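Local coordinates for protein prolyl endopeptidase (Myxococcus xanthus, PDB 2BKL) that probably cleaves oligopeptides on the carboxyl side of proline, and less readily of alanine, as a serine peptidase of the S9A family, at residues Val243-Gly248 with Asp253-Arg258; Arg265-Gly270 with Tyr275-Trp280; Ala60-Glu65 with Ile468-Asp473. All coordinates share one frame; numbering follows the deposited sequence.

Contacts 1 and 2 sit together in the beta-propeller, their centres about 7 Å apart, while contact 3 lies across the chain's centre, about 45 Å from contact 1. Contact 1 pairs strands 241-247 and 251-257 inside one four-stranded blade through backbone hydrogen bonds and a salt bridge. Contact 2 starts from strand 265-269, which lies next to 251-257 in that blade, and packs it against strand 275-280 of the following blade; it is the more buried of the two and has no hydrogen bond across it. Contact 3 joins two helices at the hydrolase end, with a small apolar centre and a water-bridged charged side.

Contact 1 (Val243-Gly248 with Asp253-Arg258); sequences VYILRG and DVYWKR
Asp253 has the most surface buried here, and its carboxylate is gripped end-on by Arg247: NH2 of Arg247 lies 2.9 Å from OD1 of Asp253, and NH1 of Arg247 lies 3.0 Å from OD2 of Asp253. Both oxygens lie close to the guanidinium plane, yet the nitrogens come at them from above the carboxylate, the two planes being turned 51° apart. A bend at chi3 (-68°) turns the guanidinium across toward Asp253. Asp253 OD1 also accepts from the backbone N of Gly270, and Arg247 NE forms a salt bridge to Glu251. In the backbone, Asp253 pairs with Ile245 and Tyr255 with Val243 as hydrogen-bonded antiparallel pairs; Tyr255 N reaches Val243 O at 2.8 Å, nearly straight. On this same face Tyr255 CE1 meets the CD1 tip of Ile245 at 3.9 Å. Tyr244 and Val254, the non-hydrogen-bonded pair between them, point to the other face and lie side by side, CE1 of Tyr244 3.7 Å from CG2 of Val254. This is a beta hairpin in a propeller blade. Accepting two bonds from Arg247 and one from Gly270 N, the aspartate probably stays ionised, linking both hairpin strands to Gly270.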
loop_
_atom_site.group_PDB
_atom_site.type_symbol
_atom_site.label_atom_id
_atom_site.label_comp_id
_atom_site.label_asym_id
_atom_site.label_seq_id
_atom_site.Cartn_x
_atom_site.Cartn_y
_atom_site.Cartn_z
ATOM N N VAL A 243 13.109 19.168 0.266
ATOM C CA VAL A 243 11.681 19.200 0.006
ATOM C C VAL A 243 11.446 18.648 -1.385
ATOM O O VAL A 243 12.047 19.085 -2.375
ATOM C CB VAL A 243 11.110 20.601 0.158
ATOM C CG1 VAL A 243 9.657 20.659 -0.329
ATOM C CG2 VAL A 243 11.182 21.057 1.627
ATOM N N TYR A 244 10.545 17.674 -1.442
ATOM C CA TYR A 244 10.121 17.023 -2.670
ATOM C C TYR A 244 8.740 17.508 -3.083
ATOM O O TYR A 244 7.857 17.613 -2.240
ATOM C CB TYR A 244 10.053 15.519 -2.441
ATOM C CG TYR A 244 11.356 14.815 -2.102
ATOM C CD1 TYR A 244 12.160 14.312 -3.095
ATOM C CD2 TYR A 244 11.723 14.606 -0.796
ATOM C CE1 TYR A 244 13.316 13.645 -2.802
ATOM C CE2 TYR A 244 12.903 13.939 -0.489
ATOM C CZ TYR A 244 13.681 13.463 -1.493
ATOM O OH TYR A 244 14.851 12.786 -1.209
ATOM N N ILE A 245 8.562 17.836 -4.359
ATOM C CA ILE A 245 7.237 18.000 -4.947
ATOM C C ILE A 245 7.009 16.762 -5.808
ATOM O O ILE A 245 7.666 16.595 -6.848
ATOM C CB ILE A 245 7.130 19.307 -5.760
ATOM C CG1 ILE A 245 7.413 20.530 -4.861
ATOM C CG2 ILE A 245 5.749 19.376 -6.398
ATOM C CD1 ILE A 245 7.433 21.833 -5.604
ATOM N N LEU A 246 6.134 15.884 -5.336
ATOM C CA LEU A 246 5.876 14.604 -5.969
ATOM C C LEU A 246 4.684 14.764 -6.920
ATOM O O LEU A 246 3.598 15.140 -6.497
ATOM C CB LEU A 246 5.559 13.540 -4.923
ATOM C CG LEU A 246 6.629 13.355 -3.836
ATOM C CD1 LEU A 246 6.186 12.304 -2.795
ATOM C CD2 LEU A 246 7.948 12.927 -4.462
ATOM N N ARG A 247 4.897 14.551 -8.213
ATOM C CA ARG A 247 3.819 14.544 -9.188
ATOM C C ARG A 247 3.436 13.093 -9.462
ATOM O O ARG A 247 3.956 12.438 -10.373
ATOM C CB ARG A 247 4.222 15.287 -10.449
ATOM C CG ARG A 247 4.228 16.789 -10.215
ATOM C CD ARG A 247 4.468 17.596 -11.480
ATOM N NE ARG A 247 5.826 17.352 -11.892
ATOM C CZ ARG A 247 6.867 17.943 -11.332
ATOM N NH1 ARG A 247 6.670 18.832 -10.360
ATOM N NH2 ARG A 247 8.099 17.628 -11.733
ATOM N N GLY A 248 2.548 12.578 -8.631
ATOM C CA GLY A 248 2.152 11.190 -8.660
ATOM C C GLY A 248 3.353 10.313 -8.373
ATOM O O GLY A 248 4.155 10.592 -7.464
ATOM N N ASP A 253 10.241 16.861 -8.300
ATOM C CA ASP A 253 11.279 17.861 -8.133
ATOM C C ASP A 253 11.944 17.670 -6.805
ATOM O O ASP A 253 11.337 17.161 -5.851
ATOM C CB ASP A 253 10.675 19.255 -8.140
ATOM C CG ASP A 253 9.949 19.578 -9.419
ATOM O OD1 ASP A 253 10.287 19.002 -10.478
ATOM O OD2 ASP A 253 9.016 20.413 -9.435
ATOM N N VAL A 254 13.169 18.169 -6.676
ATOM C CA VAL A 254 13.872 18.185 -5.403
ATOM C C VAL A 254 14.465 19.573 -5.151
ATOM O O VAL A 254 15.204 20.078 -5.991
ATOM C CB VAL A 254 15.012 17.136 -5.336
ATOM C CG1 VAL A 254 15.641 17.146 -3.947
ATOM C CG2 VAL A 254 14.478 15.748 -5.654
ATOM N N TYR A 255 14.124 20.146 -4.005
ATOM C CA TYR A 255 14.707 21.380 -3.489
ATOM C C TYR A 255 15.486 21.079 -2.223
ATOM O O TYR A 255 15.204 20.131 -1.493
ATOM C CB TYR A 255 13.604 22.399 -3.201
ATOM C CG TYR A 255 12.892 22.878 -4.459
ATOM C CD1 TYR A 255 11.847 22.146 -5.027
ATOM C CD2 TYR A 255 13.275 24.058 -5.087
ATOM C CE1 TYR A 255 11.210 22.588 -6.184
ATOM C CE2 TYR A 255 12.628 24.507 -6.234
ATOM C CZ TYR A 255 11.613 23.769 -6.784
ATOM O OH TYR A 255 10.982 24.222 -7.933
ATOM N N TRP A 256 16.501 21.894 -1.932
ATOM C CA TRP A 256 17.236 21.745 -0.699
ATOM C C TRP A 256 17.788 23.060 -0.211
ATOM O O TRP A 256 17.881 24.023 -0.960
ATOM C CB TRP A 256 18.394 20.760 -0.880
ATOM C CG TRP A 256 19.507 21.244 -1.761
ATOM C CD1 TRP A 256 19.517 21.291 -3.124
ATOM C CD2 TRP A 256 20.795 21.699 -1.340
ATOM N NE1 TRP A 256 20.722 21.776 -3.574
ATOM C CE2 TRP A 256 21.525 22.027 -2.497
ATOM C CE3 TRP A 256 21.395 21.888 -0.096
ATOM C CZ2 TRP A 256 22.831 22.517 -2.444
ATOM C CZ3 TRP A 256 22.682 22.374 -0.041
ATOM C CH2 TRP A 256 23.388 22.675 -1.210
ATOM N N LYS A 257 18.115 23.064 1.065
ATOM C CA LYS A 257 18.872 24.147 1.659
ATOM C C LYS A 257 19.578 23.661 2.900
ATOM O O LYS A 257 19.298 22.582 3.426
ATOM C CB LYS A 257 17.989 25.332 2.001
ATOM C CG LYS A 257 16.961 25.137 3.087
ATOM C CD LYS A 257 16.050 26.349 3.021
ATOM C CE LYS A 257 15.421 26.703 4.277
ATOM N NZ LYS A 257 14.795 28.046 4.002
ATOM N N ARG A 258 20.514 24.480 3.365
ATOM C CA ARG A 258 21.050 24.341 4.710
ATOM C C ARG A 258 20.065 25.109 5.597
ATOM O O ARG A 258 19.670 26.222 5.277
ATOM C CB ARG A 258 22.483 24.920 4.806
ATOM C CG ARG A 258 23.498 24.243 3.854
ATOM C CD ARG A 258 24.979 24.703 4.005
ATOM N NE ARG A 258 25.841 24.151 2.944
ATOM C CZ ARG A 258 25.909 24.588 1.678
ATOM N NH1 ARG A 258 25.190 25.624 1.257
ATOM N NH2 ARG A 258 26.711 23.976 0.809
#

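Contact 2 (Arg265-Gly270 with Tyr275-Trp280); sequences RLLVKG and YEVHAW
Val268 lays both its methyls over one face of the Tyr275 ring. CG1 of Val268 stands 3.7 Å from the centroid of the Tyr275 ring, 14° off the normal, a CH-pi contact, while CG2 of Val268 covers the phenol end, 3.6 Å from CZ of Tyr275. The valine has CG2 anti to its backbone N and CG1 between N and the carbonyl carbon (chi1 61°), which spreads the two methyls along the ring. At the ring's edge the CA of Gly270 comes to 3.7 Å from CE1 of Tyr275, where a side chain on the glycine would be tightly placed. Further along, CD2 of Leu267 touches CG2 of Val277 at 3.8 Å. Leu267 and Val268 form a classic beta bulge opposite Val254, and both point toward strand 275-280, the first strand of the next propeller blade; the contact is packing between adjacent blades. The tyrosine hydroxyl is hydrogen-bonded to Glu290. An alanine in place of Tyr275 is likely to leave both Val268 methyls without the ring they rest on and Glu290 without its hydroxyl partner. With no hydrogen bond between these two segments, their direct hold on each other depends on close fit and dispersion.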
loop_
_atom_site.group_PDB
_atom_site.type_symbol
_atom_site.label_atom_id
_atom_site.label_comp_id
_atom_site.label_asym_id
_atom_site.label_seq_id
_atom_site.Cartn_x
_atom_site.Cartn_y
_atom_site.Cartn_z
ATOM N N ARG A 265 17.211 25.961 -2.782
ATOM C CA ARG A 265 17.920 25.760 -4.033
ATOM C C ARG A 265 17.227 24.616 -4.792
ATOM O O ARG A 265 16.807 23.631 -4.182
ATOM C CB ARG A 265 19.383 25.364 -3.740
ATOM C CG ARG A 265 20.148 26.279 -2.719
ATOM C CD ARG A 265 21.203 25.520 -1.866
ATOM N NE ARG A 265 22.058 26.394 -1.045
ATOM C CZ ARG A 265 23.045 27.143 -1.530
ATOM N NH1 ARG A 265 23.335 27.126 -2.825
ATOM N NH2 ARG A 265 23.752 27.926 -0.718
ATOM N N LEU A 266 17.097 24.735 -6.107
ATOM C CA LEU A 266 16.608 23.634 -6.927
ATOM C C LEU A 266 17.712 22.649 -7.186
ATOM O O LEU A 266 18.710 22.999 -7.794
ATOM C CB LEU A 266 16.103 24.149 -8.270
ATOM C CG LEU A 266 15.575 23.140 -9.286
ATOM C CD1 LEU A 266 14.309 22.470 -8.782
ATOM C CD2 LEU A 266 15.323 23.854 -10.635
ATOM N N LEU A 267 17.554 21.418 -6.713
ATOM C CA LEU A 267 18.475 20.364 -7.135
ATOM C C LEU A 267 18.170 19.894 -8.553
ATOM O O LEU A 267 19.073 19.824 -9.404
ATOM C CB LEU A 267 18.470 19.185 -6.186
ATOM C CG LEU A 267 19.425 18.061 -6.540
ATOM C CD1 LEU A 267 20.899 18.510 -6.451
ATOM C CD2 LEU A 267 19.167 16.886 -5.632
ATOM N N VAL A 268 16.907 19.549 -8.797
ATOM C CA VAL A 268 16.488 19.067 -10.095
ATOM C C VAL A 268 14.985 19.179 -10.241
ATOM O O VAL A 268 14.230 18.999 -9.283
ATOM C CB VAL A 268 16.959 17.608 -10.340
ATOM C CG1 VAL A 268 16.388 16.638 -9.309
ATOM C CG2 VAL A 268 16.605 17.161 -11.737
ATOM N N LYS A 269 14.553 19.566 -11.437
ATOM C CA LYS A 269 13.155 19.606 -11.810
ATOM C C LYS A 269 12.931 18.400 -12.704
ATOM O O LYS A 269 13.488 18.314 -13.797
ATOM C CB LYS A 269 12.857 20.910 -12.556
ATOM C CG LYS A 269 11.405 21.098 -12.989
ATOM C CD LYS A 269 10.941 22.560 -12.785
ATOM C CE LYS A 269 9.992 23.028 -13.894
ATOM N NZ LYS A 269 9.436 24.397 -13.632
ATOM N N GLY A 270 12.170 17.428 -12.228
ATOM C CA GLY A 270 11.983 16.207 -12.973
ATOM C C GLY A 270 11.027 16.371 -14.142
ATOM O O GLY A 270 9.954 16.975 -14.006
ATOM N N TYR A 275 13.513 11.299 -8.599
ATOM C CA TYR A 275 14.778 11.472 -7.905
ATOM C C TYR A 275 14.552 11.375 -6.406
ATOM O O TYR A 275 13.719 12.100 -5.863
ATOM C CB TYR A 275 15.408 12.830 -8.202
ATOM C CG TYR A 275 15.569 13.131 -9.643
ATOM C CD1 TYR A 275 14.497 13.598 -10.406
ATOM C CD2 TYR A 275 16.809 12.995 -10.266
ATOM C CE1 TYR A 275 14.663 13.887 -11.774
ATOM C CE2 TYR A 275 16.976 13.275 -11.616
ATOM C CZ TYR A 275 15.891 13.716 -12.371
ATOM O OH TYR A 275 16.042 13.999 -13.714
ATOM N N GLU A 276 15.313 10.519 -5.732
ATOM C CA GLU A 276 15.309 10.397 -4.274
ATOM C C GLU A 276 16.729 10.630 -3.798
ATOM O O GLU A 276 17.671 10.088 -4.370
ATOM C CB GLU A 276 14.856 8.999 -3.885
ATOM C CG GLU A 276 14.790 8.749 -2.391
ATOM C CD GLU A 276 14.532 7.296 -2.057
ATOM O OE1 GLU A 276 13.847 6.596 -2.833
ATOM O OE2 GLU A 276 15.018 6.837 -1.007
ATOM N N VAL A 277 16.899 11.431 -2.750
ATOM C CA VAL A 277 18.217 11.855 -2.314
ATOM C C VAL A 277 18.481 11.508 -0.851
ATOM O O VAL A 277 17.596 11.660 0.020
ATOM C CB VAL A 277 18.403 13.380 -2.473
ATOM C CG1 VAL A 277 19.851 13.763 -2.203
ATOM C CG2 VAL A 277 17.949 13.819 -3.812
ATOM N N HIS A 278 19.682 11.008 -0.583
ATOM C CA HIS A 278 20.178 10.826 0.781
ATOM C C HIS A 278 21.520 11.513 0.897
ATOM O O HIS A 278 22.348 11.376 0.022
ATOM C CB HIS A 278 20.272 9.334 1.089
ATOM C CG HIS A 278 18.930 8.668 1.122
ATOM N ND1 HIS A 278 17.988 8.953 2.091
ATOM C CD2 HIS A 278 18.349 7.789 0.273
ATOM C CE1 HIS A 278 16.885 8.265 1.842
ATOM N NE2 HIS A 278 17.083 7.542 0.751
ATOM N N ALA A 279 21.698 12.295 1.954
ATOM C CA ALA A 279 22.954 12.995 2.212
ATOM C C ALA A 279 23.727 12.357 3.358
ATOM O O ALA A 279 23.161 12.043 4.392
ATOM C CB ALA A 279 22.690 14.424 2.536
ATOM N N TRP A 280 25.016 12.185 3.155
ATOM C CA TRP A 280 25.895 11.655 4.194
ATOM C C TRP A 280 27.272 12.246 3.974
ATOM O O TRP A 280 27.795 12.217 2.885
ATOM C CB TRP A 280 25.924 10.109 4.130
ATOM C CG TRP A 280 26.795 9.494 5.186
ATOM C CD1 TRP A 280 27.920 8.775 4.991
ATOM C CD2 TRP A 280 26.612 9.582 6.612
ATOM N NE1 TRP A 280 28.452 8.387 6.203
ATOM C CE2 TRP A 280 27.680 8.890 7.212
ATOM C CE3 TRP A 280 25.652 10.172 7.447
ATOM C CZ2 TRP A 280 27.819 8.788 8.593
ATOM C CZ3 TRP A 280 25.805 10.065 8.829
ATOM C CH2 TRP A 280 26.858 9.360 9.374
#

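Contact 3 (Ala60-Glu65 with Ile468-Asp473); sequences AARFKE and ILPWLD
Pro470 pushes CG of its ring against two neighbours on helix 56-67, and this is where the packing is tight. The closest approach is to Phe63, whose CE1 lies 3.6 Å from CG of Pro470 and 3.7 Å from CD of Pro470; the proline meets the aromatic ring obliquely. Phe63 has its CG anti to the carbonyl carbon (chi1 -71°), and from there the ring stretches across to the proline. Roughly at right angles to this, the aliphatic part of Arg62 comes up, its CG 3.9 Å from CG of Pro470. Tyr668 and Ser664 of helix 657-674 also touch Phe63, and Leu59 adds to the apolar surroundings of Pro470. In the prolyl oligopeptidase fold the N-terminal segment, here the helix with Arg62, precedes the propeller and packs onto the alpha/beta-hydrolase domain that holds Pro470, so segments some 400 residues apart meet. The charged side is looser. Beyond its bend at chi2 (54°), the arginine chain runs out past the proline, and NH2 of Arg62 stays 4.6 Å from OD2 of Asp473, too far for a direct salt bridge. Two waters fill in: one accepts from NE of Arg62 and the other from NH2 of Arg62, both near the guanidinium plane, and each donates to the same OD2 of Asp473. The backbone O of Pro409 takes a further bond from NH2 of Arg62, while Glu65, one helical turn on, makes a weak bond with NH1 of Arg62 as part of a salt bridge. Asp473 OD1 is held separately, by the hydroxyl of Tyr415.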
loop_
_atom_site.group_PDB
_atom_site.type_symbol
_atom_site.label_atom_id
_atom_site.label_comp_id
_atom_site.label_asym_id
_atom_site.label_seq_id
_atom_site.Cartn_x
_atom_site.Cartn_y
_atom_site.Cartn_z
ATOM N N ALA A 60 -13.146 -20.051 11.239
ATOM C CA ALA A 60 -12.909 -19.119 12.340
ATOM C C ALA A 60 -11.904 -19.677 13.338
ATOM O O ALA A 60 -11.026 -18.950 13.784
ATOM C CB ALA A 60 -14.182 -18.754 13.050
ATOM N N ALA A 61 -11.998 -20.970 13.652
ATOM C CA ALA A 61 -11.075 -21.551 14.630
ATOM C C ALA A 61 -9.669 -21.527 14.046
ATOM O O ALA A 61 -8.700 -21.276 14.752
ATOM C CB ALA A 61 -11.470 -22.980 15.013
ATOM N N ARG A 62 -9.557 -21.791 12.745
ATOM C CA ARG A 62 -8.251 -21.890 12.121
ATOM C C ARG A 62 -7.609 -20.499 11.999
ATOM O O ARG A 62 -6.412 -20.328 12.273
ATOM C CB ARG A 62 -8.367 -22.562 10.746
ATOM C CG ARG A 62 -7.038 -22.783 10.019
ATOM C CD ARG A 62 -5.972 -23.539 10.830
ATOM N NE ARG A 62 -4.785 -23.811 10.022
ATOM C CZ ARG A 62 -3.560 -23.979 10.519
ATOM N NH1 ARG A 62 -3.341 -23.924 11.826
ATOM N NH2 ARG A 62 -2.546 -24.210 9.692
ATOM N N PHE A 63 -8.406 -19.512 11.603
ATOM C CA PHE A 63 -7.902 -18.139 11.499
ATOM C C PHE A 63 -7.537 -17.587 12.882
ATOM O O PHE A 63 -6.608 -16.802 13.008
ATOM C CB PHE A 63 -8.889 -17.220 10.779
ATOM C CG PHE A 63 -9.017 -17.479 9.298
ATOM C CD1 PHE A 63 -7.903 -17.696 8.512
ATOM C CD2 PHE A 63 -10.256 -17.495 8.699
ATOM C CE1 PHE A 63 -8.023 -17.903 7.134
ATOM C CE2 PHE A 63 -10.381 -17.718 7.314
ATOM C CZ PHE A 63 -9.260 -17.930 6.554
ATOM N N LYS A 64 -8.224 -18.020 13.935
ATOM C CA LYS A 64 -7.831 -17.607 15.281
ATOM C C LYS A 64 -6.442 -18.161 15.650
ATOM O O LYS A 64 -5.612 -17.457 16.218
ATOM C CB LYS A 64 -8.902 -18.019 16.299
ATOM C CG LYS A 64 -8.761 -17.302 17.615
ATOM C CD LYS A 64 -9.903 -17.651 18.559
ATOM C CE LYS A 64 -9.593 -17.187 19.983
ATOM N NZ LYS A 64 -8.596 -18.081 20.625
ATOM N N GLU A 65 -6.172 -19.407 15.275
ATOM C CA GLU A 65 -4.888 -20.044 15.502
ATOM C C GLU A 65 -3.770 -19.350 14.705
ATOM O O GLU A 65 -2.620 -19.271 15.152
ATOM C CB GLU A 65 -5.022 -21.531 15.137
ATOM C CG GLU A 65 -3.792 -22.400 15.185
ATOM C CD GLU A 65 -4.119 -23.888 15.004
ATOM O OE1 GLU A 65 -5.128 -24.227 14.305
ATOM O OE2 GLU A 65 -3.360 -24.728 15.557
ATOM N N ILE A 468 -4.237 -17.358 3.435
ATOM C CA ILE A 468 -4.447 -18.264 2.322
ATOM C C ILE A 468 -4.329 -19.741 2.724
ATOM O O ILE A 468 -4.630 -20.620 1.935
ATOM C CB ILE A 468 -3.494 -17.980 1.134
ATOM C CG1 ILE A 468 -2.067 -18.448 1.424
ATOM C CG2 ILE A 468 -3.582 -16.518 0.693
ATOM C CD1 ILE A 468 -1.198 -18.427 0.186
ATOM N N LEU A 469 -3.909 -20.048 3.950
ATOM C CA LEU A 469 -3.626 -21.440 4.281
ATOM C C LEU A 469 -4.858 -22.375 4.264
ATOM O O LEU A 469 -4.761 -23.447 3.709
ATOM C CB LEU A 469 -2.827 -21.579 5.581
ATOM C CG LEU A 469 -1.410 -21.009 5.481
ATOM C CD1 LEU A 469 -0.759 -21.043 6.864
ATOM C CD2 LEU A 469 -0.566 -21.776 4.481
ATOM N N PRO A 470 -6.010 -22.014 4.828
ATOM C CA PRO A 470 -7.208 -22.864 4.687
ATOM C C PRO A 470 -7.591 -23.126 3.212
ATOM O O PRO A 470 -7.992 -24.230 2.832
ATOM C CB PRO A 470 -8.278 -22.063 5.439
ATOM C CG PRO A 470 -7.481 -21.349 6.430
ATOM C CD PRO A 470 -6.268 -20.858 5.706
ATOM N N TRP A 471 -7.352 -22.139 2.360
ATOM C CA TRP A 471 -7.637 -22.268 0.937
ATOM C C TRP A 471 -6.739 -23.327 0.309
ATOM O O TRP A 471 -7.234 -24.239 -0.348
ATOM C CB TRP A 471 -7.466 -20.904 0.275
ATOM C CG TRP A 471 -7.828 -20.824 -1.186
ATOM C CD1 TRP A 471 -6.964 -20.741 -2.256
ATOM C CD2 TRP A 471 -9.136 -20.834 -1.730
ATOM N NE1 TRP A 471 -7.678 -20.708 -3.428
ATOM C CE2 TRP A 471 -9.018 -20.710 -3.124
ATOM C CE3 TRP A 471 -10.412 -20.898 -1.170
ATOM C CZ2 TRP A 471 -10.131 -20.685 -3.963
ATOM C CZ3 TRP A 471 -11.512 -20.852 -1.996
ATOM C CH2 TRP A 471 -11.358 -20.737 -3.382
ATOM N N LEU A 472 -5.445 -23.248 0.583
ATOM C CA LEU A 472 -4.475 -24.211 0.061
ATOM C C LEU A 472 -4.779 -25.599 0.603
ATOM O O LEU A 472 -4.719 -26.583 -0.125
ATOM C CB LEU A 472 -3.044 -23.823 0.439
ATOM C CG LEU A 472 -2.534 -22.451 -0.029
ATOM C CD1 LEU A 472 -1.088 -22.302 0.344
ATOM C CD2 LEU A 472 -2.727 -22.223 -1.519
ATOM N N ASP A 473 -5.160 -25.675 1.875
ATOM C CA ASP A 473 -5.434 -26.975 2.496
ATOM C C ASP A 473 -6.695 -27.646 1.975
ATOM O O ASP A 473 -6.812 -28.905 2.027
ATOM C CB ASP A 473 -5.481 -26.827 4.020
ATOM C CG ASP A 473 -4.117 -26.526 4.614
ATOM O OD1 ASP A 473 -3.101 -26.747 3.911
ATOM O OD2 ASP A 473 -3.946 -26.069 5.776
HETATM O O HOH W 1 -5.462 -24.395 7.323
HETATM O O HOH W 2 -2.040 -24.679 7.089
#